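Local atomic coordinates of N-acetyltransferase (Staphylococcus aureus subsp. aureus, PDB entry 4M85), a protein that probably transfers an acetyl group from acetyl-coenzyme A to an acceptor amine. Residues 14-17 / 18-22; 33-36 / 37-41; 63-67 / 68-72; 128-131 / 132-136. All coordinates share one frame; numbering follows the deposited sequence.

In the fold
Contact 1 is buried; contacts 2, 3 and 4 are partly buried. Contacts 1 and 4 are helix turns on opposite faces of the GNAT sheet, and contact 3 is the hairpin between them. Helix 13-26 packs on the hairpin through Asp-15 and Leu-19. Helix 130-140 packs on its other face through Ile-130, Lys-133 and Leu-134. Contact 2 starts helix 37-49, which lies against helix 13-26 through Tyr-21. Contacts 2 and 4 are far apart, about 29 Å between centres. Contacts 1 and 4 rest on regular helical bonds, contact 2 on a helix start with proline at the N-cap position, and contact 3 on cross-strand bonds with a bulge.

Contact 1: 14-17 / 18-22; sequences FDIA and KLVYM
Backbone hydrogen bonds from each residue to the fourth one before it join 14-17 to 18-22. The one from Val-20 N to Ile-16 O is 2.9 Å long and nearly straight. Tyr-21 N reaches Ala-17 O at 2.8 Å, whereas the bond from Lys-18 N to Phe-14 O is weak. These turns belong to helix 13-26, the first helix of the GNAT fold, which follows strand 4-7. Lys-18 has an extended chain that passes the carbonyl of Phe-14, with CG 3.5 Å from Phe-14 O. Its amine comes near the carboxylate of Asp-15, but OD1 and NZ are 4.2 Å apart, too far for a salt bridge. The attraction is therefore probably modest. Tyr-21 has its ring carbon CG anti to the backbone N (chi1 -175°), which carries the ring away from 14-17 to helix 37-49, where it touches Lys-37 and Leu-41. Of its side chain, CB stays close, 3.1 Å from Ala-17 O. Leu-19 and Val-20 are buried and touch Cys-72 and Ile-74 of strand 68-77. Ile-16 lies on Ile-60 and Val-62 of the neighbouring strand 60-65. One turn apart along this buried side, Ile-16 CG2 meets Val-20 CG2 at 4.2 Å.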
loop_
_atom_site.group_PDB
_atom_site.type_symbol
_atom_site.label_atom_id
_atom_site.label_comp_id
_atom_site.label_asym_id
_atom_site.label_seq_id
_atom_site.Cartn_x
_atom_site.Cartn_y
_atom_site.Cartn_z
ATOM N N PHE A 14 4.550 6.668 -11.335
ATOM C CA PHE A 14 5.654 5.836 -11.793
ATOM C C PHE A 14 6.545 5.389 -10.612
ATOM O O PHE A 14 6.942 4.207 -10.532
ATOM C CB PHE A 14 6.385 6.547 -12.938
ATOM C CG PHE A 14 5.453 6.901 -14.061
ATOM C CD1 PHE A 14 5.087 5.943 -14.987
ATOM C CD2 PHE A 14 4.861 8.147 -14.126
ATOM C CE1 PHE A 14 4.166 6.236 -15.973
ATOM C CE2 PHE A 14 3.933 8.451 -15.103
ATOM C CZ PHE A 14 3.592 7.497 -16.033
ATOM N N ASP A 15 6.802 6.302 -9.682
ATOM C CA ASP A 15 7.561 5.980 -8.460
ATOM C C ASP A 15 6.740 5.124 -7.500
ATOM O O ASP A 15 7.237 4.152 -6.925
ATOM C CB ASP A 15 8.051 7.263 -7.778
ATOM C CG ASP A 15 9.285 7.882 -8.480
ATOM O OD1 ASP A 15 10.184 7.130 -8.911
ATOM O OD2 ASP A 15 9.368 9.127 -8.576
ATOM N N ILE A 16 5.466 5.471 -7.347
ATOM C CA ILE A 16 4.540 4.662 -6.562
ATOM C C ILE A 16 4.534 3.198 -7.092
ATOM O O ILE A 16 4.628 2.249 -6.308
ATOM C CB ILE A 16 3.137 5.286 -6.551
ATOM C CG1 ILE A 16 3.140 6.593 -5.734
ATOM C CG2 ILE A 16 2.103 4.301 -6.021
ATOM C CD1 ILE A 16 1.837 7.371 -5.717
ATOM N N ALA A 17 4.481 3.021 -8.408
ATOM C CA ALA A 17 4.478 1.680 -8.992
ATOM C C ALA A 17 5.718 0.867 -8.599
ATOM O O ALA A 17 5.636 -0.306 -8.297
ATOM C CB ALA A 17 4.367 1.784 -10.514
ATOM N N LYS A 18 6.878 1.501 -8.557
ATOM C CA LYS A 18 8.094 0.779 -8.180
ATOM C C LYS A 18 7.998 0.317 -6.736
ATOM O O LYS A 18 8.329 -0.833 -6.421
ATOM C CB LYS A 18 9.315 1.663 -8.409
ATOM C CG LYS A 18 9.551 1.986 -9.872
ATOM C CD LYS A 18 10.815 2.827 -10.019
ATOM C CE LYS A 18 10.875 3.536 -11.361
ATOM N NZ LYS A 18 12.094 4.400 -11.422
ATOM N N LEU A 19 7.490 1.194 -5.872
ATOM C CA LEU A 19 7.310 0.867 -4.455
ATOM C C LEU A 19 6.352 -0.312 -4.262
ATOM O O LEU A 19 6.674 -1.255 -3.536
ATOM C CB LEU A 19 6.813 2.093 -3.678
ATOM C CG LEU A 19 7.847 3.178 -3.339
ATOM C CD1 LEU A 19 7.185 4.495 -2.934
ATOM C CD2 LEU A 19 8.822 2.726 -2.239
ATOM N N VAL A 20 5.180 -0.247 -4.910
ATOM C CA VAL A 20 4.168 -1.308 -4.818
ATOM C C VAL A 20 4.744 -2.587 -5.422
ATOM O O VAL A 20 4.617 -3.646 -4.859
ATOM C CB VAL A 20 2.846 -0.909 -5.550
ATOM C CG1 VAL A 20 1.881 -2.094 -5.681
ATOM C CG2 VAL A 20 2.164 0.248 -4.824
ATOM N N TYR A 21 5.390 -2.473 -6.569
ATOM C CA TYR A 21 6.017 -3.630 -7.190
ATOM C C TYR A 21 6.947 -4.355 -6.205
ATOM O O TYR A 21 6.931 -5.590 -6.103
ATOM C CB TYR A 21 6.802 -3.223 -8.448
ATOM C CG TYR A 21 7.350 -4.416 -9.165
ATOM C CD1 TYR A 21 8.664 -4.860 -8.959
ATOM C CD2 TYR A 21 6.541 -5.132 -10.028
ATOM C CE1 TYR A 21 9.144 -5.999 -9.606
ATOM C CE2 TYR A 21 6.999 -6.264 -10.669
ATOM C CZ TYR A 21 8.293 -6.697 -10.463
ATOM O OH TYR A 21 8.690 -7.833 -11.147
ATOM N N MET A 22 7.778 -3.594 -5.497
ATOM C CA MET A 22 8.723 -4.193 -4.533
ATOM C C MET A 22 7.984 -4.942 -3.438
ATOM O O MET A 22 8.374 -6.045 -3.048
ATOM C CB MET A 22 9.624 -3.127 -3.911
ATOM C CG MET A 22 10.895 -2.850 -4.704
ATOM S SD MET A 22 11.567 -1.234 -4.305
ATOM C CE MET A 22 11.334 -1.131 -2.508
#

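Contact 2: 33-36 / 37-41; sequences KHLP and KDMVL
A helix start with proline at the N-cap links 33-36 to 37-41: Leu-35 leaves helix 30-34, and Pro-36 stands right before helix 37-49. The carbonyl oxygen of Pro-36 takes two backbone hydrogen bonds. Val-40 N lies 3.1 Å from Pro-36 O, in the plane of the carbonyl, and this is the regular helical bond. Met-39 N is 3.0 Å from Pro-36 O but sits above that plane, and the bond is bent, with 132° at the hydrogen. Two donors thus grip one oxygen in the first turn. The side chains close over the same turn. Met-39 turns at its last torsion (chi3 77°), which folds CE back toward the cap. There the methyl lies 3.8 Å from Leu-35 CD2 and 4.1 Å from Pro-36 CD. The Met-39 chain runs beside the proline ring in the same direction, while it crosses Leu-35 at a slant. Val-40 reaches back with CG2, the branch beside its own backbone N, and CG2 is 3.9 Å from Leu-35 CB. The same methyl lies 3.5 Å from Pro-36 O. Leu-35 and Met-39 also pack on Glu-96 and Ile-97 of helix 95-98. Val-40 touches Tyr-21 of helix 13-26, so the start of helix 37-49 touches both helix 95-98 and helix 13-26.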
loop_
_atom_site.group_PDB
_atom_site.type_symbol
_atom_site.label_atom_id
_atom_site.label_comp_id
_atom_site.label_asym_id
_atom_site.label_seq_id
_atom_site.Cartn_x
_atom_site.Cartn_y
_atom_site.Cartn_z
ATOM N N LYS A 33 5.758 -13.148 -9.884
ATOM C CA LYS A 33 6.729 -14.214 -10.142
ATOM C C LYS A 33 6.804 -14.646 -11.598
ATOM O O LYS A 33 7.893 -14.924 -12.080
ATOM C CB LYS A 33 6.459 -15.433 -9.251
ATOM C CG LYS A 33 7.391 -15.560 -8.053
ATOM C CD LYS A 33 7.623 -14.241 -7.320
ATOM C CE LYS A 33 8.591 -14.418 -6.162
ATOM N NZ LYS A 33 9.153 -13.110 -5.734
ATOM N N HIS A 34 5.672 -14.665 -12.300
ATOM C CA HIS A 34 5.614 -15.243 -13.642
ATOM C C HIS A 34 5.389 -14.265 -14.775
ATOM O O HIS A 34 5.384 -14.676 -15.927
ATOM C CB HIS A 34 4.549 -16.339 -13.686
ATOM C CG HIS A 34 4.895 -17.517 -12.840
ATOM N ND1 HIS A 34 4.340 -17.727 -11.599
ATOM C CD2 HIS A 34 5.789 -18.515 -13.028
ATOM C CE1 HIS A 34 4.856 -18.819 -11.069
ATOM N NE2 HIS A 34 5.737 -19.318 -11.917
ATOM N N LEU A 35 5.218 -12.979 -14.477
ATOM C CA LEU A 35 5.011 -11.996 -15.545
ATOM C C LEU A 35 6.146 -10.991 -15.620
ATOM O O LEU A 35 6.830 -10.749 -14.623
ATOM C CB LEU A 35 3.690 -11.254 -15.375
ATOM C CG LEU A 35 2.437 -12.117 -15.460
ATOM C CD1 LEU A 35 1.251 -11.334 -14.936
ATOM C CD2 LEU A 35 2.204 -12.578 -16.892
ATOM N N PRO A 36 6.364 -10.410 -16.812
ATOM C CA PRO A 36 7.479 -9.475 -16.969
ATOM C C PRO A 36 7.234 -8.227 -16.135
ATOM O O PRO A 36 6.108 -7.735 -16.105
ATOM C CB PRO A 36 7.458 -9.125 -18.461
ATOM C CG PRO A 36 6.536 -10.095 -19.116
ATOM C CD PRO A 36 5.581 -10.557 -18.054
ATOM N N LYS A 37 8.279 -7.748 -15.471
ATOM C CA LYS A 37 8.242 -6.555 -14.620
ATOM C C LYS A 37 7.726 -5.350 -15.360
ATOM O O LYS A 37 7.067 -4.497 -14.777
ATOM C CB LYS A 37 9.652 -6.191 -14.100
ATOM C CG LYS A 37 10.424 -7.349 -13.470
ATOM C CD LYS A 37 11.410 -6.900 -12.388
ATOM C CE LYS A 37 11.681 -7.972 -11.324
ATOM N NZ LYS A 37 11.853 -9.345 -11.862
ATOM N N ASP A 38 8.067 -5.273 -16.640
ATOM C CA ASP A 38 7.676 -4.162 -17.478
ATOM C C ASP A 38 6.173 -4.061 -17.517
ATOM O O ASP A 38 5.607 -2.968 -17.420
ATOM C CB ASP A 38 8.185 -4.376 -18.908
ATOM C CG ASP A 38 8.130 -3.114 -19.740
ATOM O OD1 ASP A 38 7.849 -3.225 -20.948
ATOM O OD2 ASP A 38 8.372 -2.021 -19.191
ATOM N N MET A 39 5.546 -5.227 -17.642
ATOM C CA MET A 39 4.125 -5.313 -17.859
ATOM C C MET A 39 3.385 -5.064 -16.558
ATOM O O MET A 39 2.379 -4.378 -16.553
ATOM C CB MET A 39 3.760 -6.692 -18.397
ATOM C CG MET A 39 2.587 -6.702 -19.341
ATOM S SD MET A 39 2.504 -8.321 -20.137
ATOM C CE MET A 39 1.800 -9.273 -18.824
ATOM N N VAL A 40 3.909 -5.617 -15.466
ATOM C CA VAL A 40 3.322 -5.442 -14.142
ATOM C C VAL A 40 3.417 -3.975 -13.694
ATOM O O VAL A 40 2.477 -3.439 -13.146
ATOM C CB VAL A 40 3.981 -6.381 -13.115
ATOM C CG1 VAL A 40 3.428 -6.146 -11.707
ATOM C CG2 VAL A 40 3.788 -7.845 -13.516
ATOM N N LEU A 41 4.541 -3.324 -13.954
ATOM C CA LEU A 41 4.705 -1.908 -13.611
ATOM C C LEU A 41 3.721 -1.025 -14.365
ATOM O O LEU A 41 3.022 -0.201 -13.765
ATOM C CB LEU A 41 6.149 -1.442 -13.889
ATOM C CG LEU A 41 7.205 -1.940 -12.901
ATOM C CD1 LEU A 41 8.611 -1.529 -13.349
ATOM C CD2 LEU A 41 6.920 -1.404 -11.498
#

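Contact 3: 63-67 / 68-72; sequences YEVEN and KVAGC
Val-65 has CG1 anti to its backbone N (chi1 180°), which leaves CG2 beside that N and aimed at Ala-70, with CG2 and Ala-70 CB 3.6 Å apart. Tyr-63 leaves the strand on the same face. With CG anti to its backbone N (chi1 -161°), its ring edge meets Val-65 CG2, which lies in the ring plane. The two strands form a tight antiparallel beta hairpin. A type I' turn closes it from Val-65 to Lys-68, with Glu-66 and Asn-67 at the corner. Val-65 and Lys-68 are a hydrogen-bonded pair: Val-65 N lies 2.8 Å from Lys-68 O, and Lys-68 N lies 2.9 Å from Val-65 O. The second donor sits well above the carbonyl plane. Glu-64 and Val-69 form the following non-hydrogen-bonded pair. A classic beta bulge follows, in which the single residue Tyr-63 is set opposite two, Ala-70 and Gly-71. Ala-70 N bonds to Tyr-63 O at 2.8 Å, and Tyr-63 N to Gly-71 O at 3.0 Å. Glu-64 makes a salt bridge to Arg-6 of strand 4-7, the next strand of the sheet. Tyr-63 and Ala-70 touch Ile-130 of helix 130-140, while Val-69 on the other face touches Asp-15 of helix 13-26.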
loop_
_atom_site.group_PDB
_atom_site.type_symbol
_atom_site.label_atom_id
_atom_site.label_comp_id
_atom_site.label_asym_id
_atom_site.label_seq_id
_atom_site.Cartn_x
_atom_site.Cartn_y
_atom_site.Cartn_z
ATOM N N TYR A 63 5.800 11.096 0.612
ATOM C CA TYR A 63 6.885 11.911 1.165
ATOM C C TYR A 63 7.830 12.309 0.022
ATOM O O TYR A 63 8.545 11.480 -0.536
ATOM C CB TYR A 63 7.642 11.161 2.256
ATOM C CG TYR A 63 8.447 12.062 3.176
ATOM C CD1 TYR A 63 9.645 12.637 2.747
ATOM C CD2 TYR A 63 8.024 12.329 4.487
ATOM C CE1 TYR A 63 10.399 13.463 3.591
ATOM C CE2 TYR A 63 8.759 13.166 5.328
ATOM C CZ TYR A 63 9.955 13.730 4.869
ATOM O OH TYR A 63 10.723 14.542 5.692
ATOM N N GLU A 64 7.792 13.584 -0.322
ATOM C CA GLU A 64 8.590 14.136 -1.394
ATOM C C GLU A 64 9.890 14.729 -0.819
ATOM O O GLU A 64 9.835 15.613 0.024
ATOM C CB GLU A 64 7.771 15.201 -2.112
ATOM C CG GLU A 64 8.455 15.796 -3.334
ATOM C CD GLU A 64 7.706 16.971 -3.892
ATOM O OE1 GLU A 64 6.452 16.900 -3.991
ATOM O OE2 GLU A 64 8.378 17.977 -4.222
ATOM N N VAL A 65 11.029 14.208 -1.271
ATOM C CA VAL A 65 12.365 14.698 -0.938
ATOM C C VAL A 65 13.093 15.155 -2.217
ATOM O O VAL A 65 13.263 14.371 -3.188
ATOM C CB VAL A 65 13.249 13.581 -0.305
ATOM C CG1 VAL A 65 14.637 14.107 0.029
ATOM C CG2 VAL A 65 12.619 13.010 0.948
ATOM N N GLU A 66 13.563 16.400 -2.213
ATOM C CA GLU A 66 14.342 16.920 -3.343
ATOM C C GLU A 66 13.611 16.672 -4.669
ATOM O O GLU A 66 14.196 16.147 -5.624
ATOM C CB GLU A 66 15.742 16.277 -3.365
ATOM C CG GLU A 66 16.625 16.715 -2.210
ATOM C CD GLU A 66 16.902 18.215 -2.240
ATOM O OE1 GLU A 66 17.320 18.718 -3.310
ATOM O OE2 GLU A 66 16.698 18.901 -1.210
ATOM N N ASN A 67 12.320 17.011 -4.685
ATOM C CA ASN A 67 11.450 16.862 -5.851
ATOM C C ASN A 67 11.188 15.418 -6.306
ATOM O O ASN A 67 10.668 15.208 -7.385
ATOM C CB ASN A 67 11.984 17.702 -7.022
ATOM C CG ASN A 67 12.322 19.120 -6.605
ATOM O OD1 ASN A 67 11.465 19.838 -6.095
ATOM N ND2 ASN A 67 13.576 19.524 -6.800
ATOM N N LYS A 68 11.537 14.441 -5.474
ATOM C CA LYS A 68 11.366 13.021 -5.790
ATOM C C LYS A 68 10.519 12.329 -4.720
ATOM O O LYS A 68 10.659 12.656 -3.533
ATOM C CB LYS A 68 12.735 12.347 -5.848
ATOM C CG LYS A 68 13.451 12.515 -7.181
ATOM C CD LYS A 68 14.336 11.301 -7.487
ATOM C CE LYS A 68 14.745 11.240 -8.960
ATOM N NZ LYS A 68 15.434 9.958 -9.288
ATOM N N VAL A 69 9.673 11.372 -5.128
ATOM C CA VAL A 69 8.904 10.537 -4.183
ATOM C C VAL A 69 9.841 9.580 -3.465
ATOM O O VAL A 69 10.420 8.683 -4.091
ATOM C CB VAL A 69 7.788 9.728 -4.902
ATOM C CG1 VAL A 69 7.109 8.718 -3.968
ATOM C CG2 VAL A 69 6.759 10.684 -5.483
ATOM N N ALA A 70 10.015 9.796 -2.163
ATOM C CA ALA A 70 10.901 8.981 -1.309
ATOM C C ALA A 70 10.171 7.775 -0.739
ATOM O O ALA A 70 10.761 6.735 -0.443
ATOM C CB ALA A 70 11.418 9.836 -0.158
ATOM N N GLY A 71 8.873 7.940 -0.548
ATOM C CA GLY A 71 8.058 6.910 0.067
ATOM C C GLY A 71 6.592 7.228 -0.063
ATOM O O GLY A 71 6.223 8.339 -0.443
ATOM N N CYS A 72 5.757 6.264 0.309
ATOM C CA CYS A 72 4.311 6.468 0.276
ATOM C C CYS A 72 3.567 5.596 1.246
ATOM O O CYS A 72 4.098 4.598 1.729
ATOM C CB CYS A 72 3.737 6.262 -1.110
ATOM S SG CYS A 72 3.667 4.547 -1.624
#

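Contact 4: 128-131 / 132-136; sequences RGIA and TKLLT
Thr-132 lies in the first turn of helix 130-140, and its CB is 3.6 Å from Gly-129 O, the carbonyl of the N-cap residue. Gly-129 and Ala-131 fit the end of the R/Q-x-x-G-x-G/A signature of GNAT enzymes, whose loop and helix start bind the pyrophosphate of acetyl-coenzyme A in relatives. Lys-133 comes next and is joined to the cap: its N hydrogen-bonds to Gly-129 O at 2.8 Å, the first regular bond of the helix. With CG beside its own backbone N (chi1 -73°), the lysine chain turns back along the cap. CG lies 3.2 Å from Gly-129 O, and CE comes within 3.5 Å of Arg-128 O. Leu-134 N bonds to Ile-130 O at 2.9 Å. The two side chains run in step along one side of the helix, with Leu-134 CD1 4.0 Å from Ile-130 CG2. Leu-135 N hydrogen-bonds to Ala-131 O, and its CB lies 3.2 Å from the same oxygen. Thr-136 closes the run. Its OG1 and N both bond to Thr-132 O, from opposite faces of the carbonyl plane. Ile-130 and Leu-135 pack on strands 114-121 and 68-77, and Thr-132 and Leu-135 on helix 156-164. This is the helix of the beta-alpha-beta unit between strands 114-121 and 147-152.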
loop_
_atom_site.group_PDB
_atom_site.type_symbol
_atom_site.label_atom_id
_atom_site.label_comp_id
_atom_site.label_asym_id
_atom_site.label_seq_id
_atom_site.Cartn_x
_atom_site.Cartn_y
_atom_site.Cartn_z
ATOM N N ARG A 128 15.440 7.571 7.746
ATOM C CA ARG A 128 15.093 8.979 7.946
ATOM C C ARG A 128 13.736 9.183 8.601
ATOM O O ARG A 128 13.241 10.301 8.640
ATOM C CB ARG A 128 15.128 9.725 6.613
ATOM C CG ARG A 128 16.419 9.538 5.839
ATOM C CD ARG A 128 16.420 10.381 4.579
ATOM N NE ARG A 128 17.529 10.009 3.700
ATOM C CZ ARG A 128 17.943 10.729 2.657
ATOM N NH1 ARG A 128 17.352 11.883 2.342
ATOM N NH2 ARG A 128 18.956 10.290 1.926
ATOM N N GLY A 129 13.143 8.122 9.134
ATOM C CA GLY A 129 11.828 8.202 9.766
ATOM C C GLY A 129 10.656 8.473 8.819
ATOM O O GLY A 129 9.584 8.894 9.259
ATOM N N ILE A 130 10.846 8.209 7.534
ATOM C CA ILE A 130 9.841 8.527 6.531
ATOM C C ILE A 130 8.544 7.754 6.752
ATOM O O ILE A 130 7.476 8.346 6.657
ATOM C CB ILE A 130 10.394 8.348 5.081
ATOM C CG1 ILE A 130 11.237 9.555 4.704
ATOM C CG2 ILE A 130 9.267 8.206 4.084
ATOM C CD1 ILE A 130 12.233 9.295 3.610
ATOM N N ALA A 131 8.631 6.463 7.065
ATOM C CA ALA A 131 7.435 5.637 7.313
ATOM C C ALA A 131 6.664 6.083 8.558
ATOM O O ALA A 131 5.425 6.123 8.572
ATOM C CB ALA A 131 7.821 4.167 7.440
ATOM N N THR A 132 7.416 6.396 9.617
ATOM C CA THR A 132 6.860 6.905 10.845
ATOM C C THR A 132 6.168 8.226 10.608
ATOM O O THR A 132 5.061 8.441 11.108
ATOM C CB THR A 132 7.957 7.097 11.919
ATOM O OG1 THR A 132 8.571 5.821 12.182
ATOM C CG2 THR A 132 7.382 7.652 13.185
ATOM N N LYS A 133 6.818 9.108 9.860
ATOM C CA LYS A 133 6.252 10.417 9.561
ATOM C C LYS A 133 4.981 10.300 8.718
ATOM O O LYS A 133 4.013 11.048 8.918
ATOM C CB LYS A 133 7.269 11.292 8.828
ATOM C CG LYS A 133 8.416 11.818 9.699
ATOM C CD LYS A 133 9.366 12.675 8.855
ATOM C CE LYS A 133 10.800 12.673 9.368
ATOM N NZ LYS A 133 10.865 13.077 10.800
ATOM N N LEU A 134 4.989 9.396 7.750
ATOM C CA LEU A 134 3.817 9.228 6.882
ATOM C C LEU A 134 2.663 8.652 7.667
ATOM O O LEU A 134 1.522 9.087 7.535
ATOM C CB LEU A 134 4.132 8.324 5.689
ATOM C CG LEU A 134 4.861 8.969 4.535
ATOM C CD1 LEU A 134 5.273 7.886 3.575
ATOM C CD2 LEU A 134 3.967 9.996 3.858
ATOM N N LEU A 135 2.971 7.687 8.506
ATOM C CA LEU A 135 1.959 7.055 9.340
ATOM C C LEU A 135 1.337 8.051 10.342
ATOM O O LEU A 135 0.116 8.156 10.466
ATOM C CB LEU A 135 2.575 5.861 10.060
ATOM C CG LEU A 135 1.684 5.013 10.975
ATOM C CD1 LEU A 135 0.453 4.600 10.195
ATOM C CD2 LEU A 135 2.410 3.789 11.505
ATOM N N THR A 136 2.189 8.775 11.052
ATOM C CA THR A 136 1.747 9.747 12.049
ATOM C C THR A 136 0.843 10.802 11.403
ATOM O O THR A 136 -0.228 11.105 11.892
ATOM C CB THR A 136 2.968 10.366 12.725
ATOM O OG1 THR A 136 3.605 9.366 13.493
ATOM C CG2 THR A 136 2.607 11.503 13.655
#